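Local coordinates for GXWXG domain-containing protein (Thermomonospora curvata, PDB 4MVE) that is of unknown function but folds as a curved antiparallel beta-sheet with helices, combining a GXWXG region with a DUF4334 region, at residues A96-V101 with D120-V125. Residues are numbered along the deposited sequence; the frame is centred on the assembly and turned at random.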
loop_
_atom_site.group_PDB
_atom_site.type_symbol
_atom_site.label_atom_id
_atom_site.label_comp_id
_atom_site.label_asym_id
_atom_site.label_seq_id
_atom_site.Cartn_x
_atom_site.Cartn_y
_atom_site.Cartn_z
ATOM N N ALA A 96 2.850 -4.298 -12.303
ATOM C CA ALA A 96 2.883 -2.894 -11.961
ATOM C C ALA A 96 4.305 -2.335 -12.045
ATOM O O ALA A 96 5.240 -3.043 -12.411
ATOM C CB ALA A 96 2.309 -2.689 -10.561
ATOM N N ARG A 97 4.436 -1.039 -11.795
ATOM C CA ARG A 97 5.710 -0.340 -11.826
ATOM C C ARG A 97 5.644 0.878 -10.901
ATOM O O ARG A 97 4.569 1.209 -10.375
ATOM C CB ARG A 97 6.117 0.024 -13.268
ATOM C CG ARG A 97 5.230 1.041 -13.920
ATOM C CD ARG A 97 5.123 0.860 -15.442
ATOM N NE ARG A 97 4.173 1.851 -15.967
ATOM C CZ ARG A 97 2.857 1.852 -15.735
ATOM N NH1 ARG A 97 2.293 0.873 -15.024
ATOM N NH2 ARG A 97 2.091 2.813 -16.233
ATOM N N LEU A 98 6.797 1.485 -10.651
ATOM C CA LEU A 98 6.908 2.643 -9.760
ATOM C C LEU A 98 7.281 3.895 -10.510
ATOM O O LEU A 98 8.157 3.869 -11.388
ATOM C CB LEU A 98 7.983 2.401 -8.698
ATOM C CG LEU A 98 7.672 1.364 -7.593
ATOM C CD1 LEU A 98 8.966 0.886 -6.939
ATOM C CD2 LEU A 98 6.747 1.951 -6.525
ATOM N N ARG A 99 6.607 4.988 -10.164
ATOM C CA ARG A 99 6.891 6.327 -10.713
ATOM C C ARG A 99 6.724 7.350 -9.592
ATOM O O ARG A 99 6.183 7.004 -8.523
ATOM C CB ARG A 99 5.958 6.663 -11.885
ATOM C CG ARG A 99 6.075 5.740 -13.124
ATOM C CD ARG A 99 7.469 5.894 -13.769
ATOM N NE ARG A 99 7.598 5.221 -15.058
ATOM C CZ ARG A 99 8.055 3.983 -15.233
ATOM N NH1 ARG A 99 8.334 3.214 -14.187
ATOM N NH2 ARG A 99 8.181 3.484 -16.453
ATOM N N GLU A 100 7.198 8.581 -9.806
ATOM C CA GLU A 100 6.972 9.656 -8.841
ATOM C C GLU A 100 5.742 10.401 -9.313
ATOM O O GLU A 100 5.739 10.887 -10.441
ATOM C CB GLU A 100 8.183 10.581 -8.720
ATOM C CG GLU A 100 9.379 9.904 -8.071
ATOM C CD GLU A 100 10.576 10.829 -8.004
ATOM O OE1 GLU A 100 11.219 11.044 -9.057
ATOM O OE2 GLU A 100 10.854 11.359 -6.902
ATOM N N VAL A 101 4.676 10.403 -8.492
ATOM C CA VAL A 101 3.362 10.985 -8.806
ATOM C C VAL A 101 2.916 11.919 -7.670
ATOM O O VAL A 101 3.223 11.627 -6.525
ATOM C CB VAL A 101 2.302 9.861 -9.035
ATOM C CG1 VAL A 101 0.984 10.430 -9.604
ATOM C CG2 VAL A 101 2.838 8.735 -9.953
ATOM N N ASP A 120 -1.108 3.672 -6.190
ATOM C CA ASP A 120 -0.911 3.665 -4.728
ATOM C C ASP A 120 0.209 4.634 -4.378
ATOM O O ASP A 120 1.372 4.357 -4.698
ATOM C CB ASP A 120 -0.587 2.266 -4.178
ATOM C CG ASP A 120 -1.559 1.163 -4.571
ATOM O OD1 ASP A 120 -2.781 1.440 -4.653
ATOM O OD2 ASP A 120 -1.112 0.016 -4.725
ATOM N N HIS A 121 -0.142 5.759 -3.734
ATOM C CA HIS A 121 0.778 6.851 -3.326
ATOM C C HIS A 121 1.357 6.524 -1.961
ATOM O O HIS A 121 0.600 6.335 -1.010
ATOM C CB HIS A 121 0.041 8.192 -3.303
ATOM C CG HIS A 121 -0.634 8.526 -4.594
ATOM N ND1 HIS A 121 -0.037 9.383 -5.537
ATOM C CD2 HIS A 121 -1.853 8.147 -5.058
ATOM C CE1 HIS A 121 -0.913 9.494 -6.516
ATOM N NE2 HIS A 121 -2.034 8.789 -6.261
ATOM N N PHE A 122 2.684 6.352 -1.879
ATOM C CA PHE A 122 3.334 5.935 -0.629
ATOM C C PHE A 122 3.928 7.091 0.167
ATOM O O PHE A 122 4.588 7.966 -0.391
ATOM C CB PHE A 122 4.439 4.920 -0.932
ATOM C CG PHE A 122 3.937 3.677 -1.601
ATOM C CD1 PHE A 122 2.993 2.864 -0.977
ATOM C CD2 PHE A 122 4.374 3.327 -2.874
ATOM C CE1 PHE A 122 2.508 1.720 -1.614
ATOM C CE2 PHE A 122 3.873 2.204 -3.512
ATOM C CZ PHE A 122 2.960 1.391 -2.870
ATOM N N ARG A 123 3.738 7.061 1.486
ATOM C CA ARG A 123 4.375 8.029 2.381
ATOM C C ARG A 123 5.059 7.252 3.489
ATOM O O ARG A 123 4.564 6.219 3.892
ATOM C CB ARG A 123 3.364 9.043 2.959
ATOM C CG ARG A 123 2.610 9.878 1.948
ATOM C CD ARG A 123 3.284 11.146 1.460
ATOM N NE ARG A 123 2.422 11.784 0.453
ATOM C CZ ARG A 123 1.505 12.710 0.724
ATOM N NH1 ARG A 123 1.361 13.173 1.961
ATOM N NH2 ARG A 123 0.740 13.196 -0.245
ATOM N N ARG A 124 6.147 7.773 4.020
ATOM C CA ARG A 124 6.942 7.131 5.050
ATOM C C ARG A 124 6.289 7.205 6.431
ATOM O O ARG A 124 5.913 8.290 6.869
ATOM C CB ARG A 124 8.346 7.814 5.117
ATOM C CG ARG A 124 9.337 7.154 6.094
ATOM C CD ARG A 124 10.666 7.901 6.140
ATOM N NE ARG A 124 11.644 7.250 7.021
ATOM C CZ ARG A 124 11.780 7.513 8.316
ATOM N NH1 ARG A 124 11.008 8.421 8.901
ATOM N NH2 ARG A 124 12.678 6.863 9.039
ATOM N N VAL A 125 6.242 6.077 7.133
ATOM C CA VAL A 125 5.878 5.992 8.560
ATOM C C VAL A 125 7.237 5.926 9.323
ATOM O O VAL A 125 7.498 6.761 10.188
ATOM C CB VAL A 125 4.905 4.843 8.927
ATOM C CG1 VAL A 125 4.784 4.672 10.454
ATOM C CG2 VAL A 125 3.544 5.079 8.301
#
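Two side-chain touches join 96-101 to 120-125: Val101 against the ring of His121, and Leu98 against the ring of Phe122. In the first, methyl CG1 of Val101 lies 3.7 Å from His121 CE1, approaching the imidazole obliquely, while Val101 CB follows at 4.1 Å from the same carbon. With CG1 anti to the valine's backbone N (chi1 -170°), this branch is turned toward the imidazole, while Val101 CG2 stays 5.1 Å from His121 CE1; the two side chains cross at about a right angle. The second touch is looser. Leu98 CD2 comes to 4.2 Å from Phe122 CE2, meeting the phenyl ring edge-on, again with the side chains roughly perpendicular. One face of that ring carries the backbone carbonyl of Asp120, whose O stands 3.5 Å over the ring, nearer its border than its centre. Phe145 and Leu147 of strand 143-149 also pack on Phe122.

No hydrogen bond passes between the segments, because they are not sheet neighbours: strand 106-113 runs between them, antiparallel to both, in a curved antiparallel sheet. The contact therefore reaches past the middle strand. Leu98, His121 and Phe122 are buried, and Val101 is partly exposed.

His121 NE2 bonds to Asp135 on strand 129-136, which would help fix the imidazole's rotation; ND1, buried by this contact, has no partner in the model. Within 96-101, Arg99 NH1 donates to Leu98 O at 2.9 Å, a nearly straight bond (167°). The oxygen lies in the guanidinium plane, but the donor stands above the carbonyl plane.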